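Long-range contact in group B streptococcal R4 surface protein (Streptococcus agalactiae, PDB 6S5X), which is a cell-wall-anchored surface protein of no firmly assigned function, represented by its most N-terminal, immunoglobulin-like Rib domain, a domain implicated in infection: residues Gln17-Ile31 against Val43-Gly55. Residues are numbered along the deposited sequence; the frame is centred on the assembly and turned at random.
Sequences QQVNVGETPKAEDSI and VAFETPVDTATPG
Phe45 packs on Ala27, Val43 on Glu28, and Thr51 bonds to Gly22 and Glu23. One face of the Phe45 ring takes Ala27 CA in a CH-pi contact, 3.9 Å from the ring centroid; Val49 CG2 lies over the centre of the opposite face. Pro25 O, Ser30 OG and Gln17 NE2 line the ring edge, and Pro25 CG touches Val49 CB (4.0 Å) and Phe45 CE2. At the other end, Thr51 OG1 donates to Glu23 O (2.8 Å), and Thr51 O accepts from Gly22 N (2.8 Å), the donor standing above the carbonyl plane. Chi1 of 67° sets OG1 toward Glu23 O and leaves CG2 anti to the carbonyl carbon, meeting Pro25 CD tip to tip. Val43 CG2 lies against Glu28 CG (3.6 Å), while a water joins Glu28 OE2 to Val43 N. In the second shell, Gln17 NE2 donates to Ser30 OG and Lys26 O, both in its amide plane, tying strand 17-20 to the 3-10 segment 27-30. The type II turn Asn20-Glu23 presents Gly22 N. In this Ig-like Rib domain, strand 42-45 thus meets the 3-10 segment through a ring packed on both faces, and two hydrogen bonds pin the following loop to the turn after strand 17-20.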
loop_
_atom_site.group_PDB
_atom_site.type_symbol
_atom_site.label_atom_id
_atom_site.label_comp_id
_atom_site.label_asym_id
_atom_site.label_seq_id
_atom_site.Cartn_x
_atom_site.Cartn_y
_atom_site.Cartn_z
ATOM N N GLN A 17 -6.756 -6.127 -3.356
ATOM C CA GLN A 17 -7.974 -5.474 -3.797
ATOM C C GLN A 17 -8.249 -5.890 -5.227
ATOM O O GLN A 17 -7.367 -6.380 -5.940
ATOM C CB GLN A 17 -7.905 -3.931 -3.615
ATOM C CG GLN A 17 -6.831 -3.165 -4.342
ATOM C CD GLN A 17 -7.052 -1.628 -4.248
ATOM O OE1 GLN A 17 -8.108 -1.106 -4.605
ATOM N NE2 GLN A 17 -6.050 -0.927 -3.753
ATOM N N GLN A 18 -9.524 -5.784 -5.587
ATOM C CA GLN A 18 -10.006 -6.151 -6.910
ATOM C C GLN A 18 -10.597 -4.906 -7.540
ATOM O O GLN A 18 -11.341 -4.163 -6.879
ATOM C CB GLN A 18 -11.036 -7.263 -6.825
ATOM C CG GLN A 18 -11.551 -7.674 -8.192
ATOM C CD GLN A 18 -12.593 -8.746 -8.106
ATOM O OE1 GLN A 18 -12.316 -9.849 -7.652
ATOM N NE2 GLN A 18 -13.812 -8.425 -8.536
ATOM N N VAL A 19 -10.252 -4.668 -8.806
ATOM C CA VAL A 19 -10.787 -3.536 -9.543
ATOM C C VAL A 19 -11.134 -3.997 -10.953
ATOM O O VAL A 19 -10.673 -5.039 -11.422
ATOM C CB VAL A 19 -9.833 -2.321 -9.607
ATOM C CG1 VAL A 19 -9.430 -1.857 -8.188
ATOM C CG2 VAL A 19 -8.589 -2.628 -10.440
ATOM N N ASN A 20 -11.937 -3.182 -11.634
ATOM C CA ASN A 20 -12.275 -3.439 -13.023
ATOM C C ASN A 20 -11.229 -2.821 -13.939
ATOM O O ASN A 20 -10.515 -1.874 -13.581
ATOM C CB ASN A 20 -13.652 -2.879 -13.348
ATOM C CG ASN A 20 -14.748 -3.561 -12.567
ATOM O OD1 ASN A 20 -14.692 -4.756 -12.318
ATOM N ND2 ASN A 20 -15.717 -2.780 -12.113
ATOM N N VAL A 21 -11.136 -3.383 -15.143
ATOM C CA VAL A 21 -10.257 -2.817 -16.156
ATOM C C VAL A 21 -10.486 -1.319 -16.255
ATOM O O VAL A 21 -11.630 -0.855 -16.299
ATOM C CB VAL A 21 -10.493 -3.475 -17.528
ATOM C CG1 VAL A 21 -9.770 -2.702 -18.607
ATOM C CG2 VAL A 21 -9.990 -4.929 -17.514
ATOM N N GLY A 22 -9.399 -0.558 -16.298
ATOM C CA GLY A 22 -9.462 0.873 -16.450
ATOM C C GLY A 22 -9.582 1.667 -15.162
ATOM O O GLY A 22 -9.325 2.870 -15.177
ATOM N N GLU A 23 -9.982 1.042 -14.058
ATOM C CA GLU A 23 -10.142 1.762 -12.802
ATOM C C GLU A 23 -8.765 2.064 -12.225
ATOM O O GLU A 23 -7.787 1.375 -12.514
ATOM C CB GLU A 23 -10.976 0.944 -11.811
ATOM C CG GLU A 23 -12.434 0.759 -12.225
ATOM C CD GLU A 23 -13.319 0.130 -11.143
ATOM O OE1 GLU A 23 -12.880 -0.785 -10.428
ATOM O OE2 GLU A 23 -14.467 0.589 -10.997
ATOM N N THR A 24 -8.695 3.071 -11.369
ATOM C CA THR A 24 -7.403 3.426 -10.776
ATOM C C THR A 24 -7.420 3.119 -9.285
ATOM O O THR A 24 -8.145 3.785 -8.524
ATOM C CB THR A 24 -7.046 4.894 -11.027
ATOM O OG1 THR A 24 -7.095 5.149 -12.441
ATOM C CG2 THR A 24 -5.628 5.191 -10.472
ATOM N N PRO A 25 -6.705 2.099 -8.824
ATOM C CA PRO A 25 -6.758 1.770 -7.401
ATOM C C PRO A 25 -6.054 2.820 -6.568
ATOM O O PRO A 25 -5.133 3.499 -7.038
ATOM C CB PRO A 25 -6.026 0.419 -7.312
ATOM C CG PRO A 25 -5.091 0.406 -8.499
ATOM C CD PRO A 25 -5.798 1.203 -9.562
ATOM N N LYS A 26 -6.491 2.910 -5.316
ATOM C CA LYS A 26 -5.848 3.743 -4.306
ATOM C C LYS A 26 -4.982 2.879 -3.383
ATOM O O LYS A 26 -5.388 1.794 -2.939
ATOM C CB LYS A 26 -6.907 4.499 -3.510
ATOM C CG LYS A 26 -7.817 5.414 -4.345
ATOM C CD LYS A 26 -8.755 6.192 -3.412
ATOM C CE LYS A 26 -9.603 7.249 -4.145
ATOM N NZ LYS A 26 -10.152 6.801 -5.445
ATOM N N ALA A 27 -3.794 3.387 -3.064
ATOM C CA ALA A 27 -2.889 2.636 -2.199
ATOM C C ALA A 27 -3.511 2.396 -0.830
ATOM O O ALA A 27 -3.275 1.345 -0.209
ATOM C CB ALA A 27 -1.570 3.393 -2.046
ATOM N N GLU A 28 -4.329 3.338 -0.352
ATOM C CA GLU A 28 -4.993 3.161 0.940
ATOM C C GLU A 28 -5.835 1.884 0.987
ATOM O O GLU A 28 -5.984 1.270 2.044
ATOM C CB GLU A 28 -5.892 4.366 1.252
ATOM C CG GLU A 28 -5.140 5.652 1.651
ATOM C CD GLU A 28 -4.631 6.478 0.487
ATOM O OE1 GLU A 28 -4.850 6.094 -0.672
ATOM O OE2 GLU A 28 -4.012 7.534 0.740
ATOM N N ASP A 29 -6.401 1.472 -0.137
ATOM C CA ASP A 29 -7.263 0.298 -0.166
ATOM C C ASP A 29 -6.460 -1.001 -0.213
ATOM O O ASP A 29 -7.054 -2.085 -0.241
ATOM C CB ASP A 29 -8.215 0.433 -1.369
ATOM C CG ASP A 29 -9.273 1.544 -1.169
ATOM O OD1 ASP A 29 -9.643 1.841 -0.001
ATOM O OD2 ASP A 29 -9.725 2.143 -2.171
ATOM N N SER A 30 -5.134 -0.904 -0.276
ATOM C CA SER A 30 -4.213 -2.031 -0.210
ATOM C C SER A 30 -3.548 -2.179 1.158
ATOM O O SER A 30 -2.603 -2.956 1.289
ATOM C CB SER A 30 -3.142 -1.884 -1.289
ATOM O OG SER A 30 -3.687 -2.115 -2.585
ATOM N N ILE A 31 -3.987 -1.416 2.157
ATOM C CA ILE A 31 -3.462 -1.506 3.514
ATOM C C ILE A 31 -4.609 -1.863 4.437
ATOM O O ILE A 31 -5.662 -1.225 4.387
ATOM C CB ILE A 31 -2.794 -0.191 3.958
ATOM C CG1 ILE A 31 -1.605 0.074 3.051
ATOM C CG2 ILE A 31 -2.392 -0.300 5.434
ATOM C CD1 ILE A 31 -0.534 -0.975 3.178
ATOM N N VAL A 43 0.600 6.712 2.378
ATOM C CA VAL A 43 0.755 5.483 1.625
ATOM C C VAL A 43 0.683 5.821 0.138
ATOM O O VAL A 43 -0.065 6.718 -0.279
ATOM C CB VAL A 43 -0.300 4.425 2.008
ATOM C CG1 VAL A 43 -0.155 4.010 3.452
ATOM C CG2 VAL A 43 -1.656 4.955 1.770
ATOM N N ALA A 44 1.523 5.162 -0.647
ATOM C CA ALA A 44 1.539 5.368 -2.081
ATOM C C ALA A 44 1.984 4.094 -2.758
ATOM O O ALA A 44 2.789 3.336 -2.212
ATOM C CB ALA A 44 2.476 6.522 -2.457
ATOM N N PHE A 45 1.492 3.874 -3.972
ATOM C CA PHE A 45 2.070 2.795 -4.759
ATOM C C PHE A 45 3.478 3.184 -5.193
ATOM O O PHE A 45 3.748 4.336 -5.513
ATOM C CB PHE A 45 1.217 2.477 -5.982
ATOM C CG PHE A 45 -0.040 1.744 -5.655
ATOM C CD1 PHE A 45 -0.003 0.494 -5.085
ATOM C CD2 PHE A 45 -1.257 2.325 -5.908
ATOM C CE1 PHE A 45 -1.161 -0.191 -4.785
ATOM C CE2 PHE A 45 -2.431 1.643 -5.629
ATOM C CZ PHE A 45 -2.376 0.391 -5.052
ATOM N N GLU A 46 4.399 2.224 -5.172
ATOM C CA GLU A 46 5.749 2.545 -5.620
ATOM C C GLU A 46 5.734 2.951 -7.085
ATOM O O GLU A 46 6.480 3.841 -7.515
ATOM C CB GLU A 46 6.678 1.363 -5.394
ATOM C CG GLU A 46 8.126 1.708 -5.684
ATOM C CD GLU A 46 9.077 0.566 -5.384
ATOM O OE1 GLU A 46 8.940 -0.501 -6.011
ATOM O OE2 GLU A 46 9.961 0.741 -4.517
ATOM N N THR A 47 4.916 2.263 -7.878
ATOM C CA THR A 47 4.779 2.468 -9.305
ATOM C C THR A 47 3.301 2.415 -9.659
ATOM O O THR A 47 2.553 1.649 -9.047
ATOM C CB THR A 47 5.540 1.352 -10.030
ATOM O OG1 THR A 47 6.929 1.472 -9.706
ATOM C CG2 THR A 47 5.340 1.468 -11.499
ATOM N N PRO A 48 2.837 3.214 -10.617
ATOM C CA PRO A 48 1.442 3.101 -11.045
ATOM C C PRO A 48 1.057 1.682 -11.442
ATOM O O PRO A 48 1.848 0.931 -12.016
ATOM C CB PRO A 48 1.376 4.066 -12.232
ATOM C CG PRO A 48 2.459 5.072 -11.961
ATOM C CD PRO A 48 3.556 4.277 -11.350
ATOM N N VAL A 49 -0.156 1.309 -11.096
ATOM C CA VAL A 49 -0.664 -0.031 -11.375
ATOM C C VAL A 49 -1.282 -0.059 -12.764
ATOM O O VAL A 49 -2.041 0.836 -13.127
ATOM C CB VAL A 49 -1.693 -0.444 -10.326
ATOM C CG1 VAL A 49 -2.241 -1.809 -10.669
ATOM C CG2 VAL A 49 -1.019 -0.400 -8.957
ATOM N N ASP A 50 -0.931 -1.080 -13.537
ATOM C CA ASP A 50 -1.491 -1.315 -14.868
ATOM C C ASP A 50 -2.866 -1.967 -14.738
ATOM O O ASP A 50 -2.983 -3.082 -14.226
ATOM C CB ASP A 50 -0.542 -2.204 -15.674
ATOM C CG ASP A 50 -1.210 -2.827 -16.863
ATOM O OD1 ASP A 50 -2.047 -2.132 -17.454
ATOM O OD2 ASP A 50 -0.891 -3.979 -17.232
ATOM N N THR A 51 -3.915 -1.272 -15.171
ATOM C CA THR A 51 -5.252 -1.860 -15.158
ATOM C C THR A 51 -5.858 -1.911 -16.555
ATOM O O THR A 51 -7.086 -2.047 -16.693
ATOM C CB THR A 51 -6.200 -1.110 -14.215
ATOM O OG1 THR A 51 -6.469 0.213 -14.709
ATOM C CG2 THR A 51 -5.623 -1.026 -12.822
ATOM N N ALA A 52 -5.036 -1.825 -17.600
ATOM C CA ALA A 52 -5.564 -1.809 -18.962
ATOM C C ALA A 52 -6.021 -3.174 -19.433
ATOM O O ALA A 52 -6.814 -3.253 -20.380
ATOM C CB ALA A 52 -4.502 -1.262 -19.918
ATOM N N THR A 53 -5.573 -4.244 -18.774
ATOM C CA THR A 53 -5.996 -5.602 -19.084
ATOM C C THR A 53 -6.179 -6.388 -17.801
ATOM O O THR A 53 -5.551 -6.080 -16.772
ATOM C CB THR A 53 -4.969 -6.330 -19.954
ATOM O OG1 THR A 53 -3.753 -6.466 -19.209
ATOM C CG2 THR A 53 -4.683 -5.541 -21.254
ATOM N N PRO A 54 -7.006 -7.423 -17.824
ATOM C CA PRO A 54 -7.232 -8.215 -16.616
ATOM C C PRO A 54 -5.992 -9.003 -16.220
ATOM O O PRO A 54 -5.123 -9.308 -17.039
ATOM C CB PRO A 54 -8.384 -9.147 -17.015
ATOM C CG PRO A 54 -8.262 -9.284 -18.532
ATOM C CD PRO A 54 -7.745 -7.950 -18.997
ATOM N N GLY A 55 -5.915 -9.318 -14.940
ATOM C CA GLY A 55 -4.824 -10.120 -14.416
ATOM C C GLY A 55 -4.512 -9.754 -12.984
ATOM O O GLY A 55 -5.023 -8.775 -12.438
HETATM O O HOH W 1 -1.473 8.795 1.885
#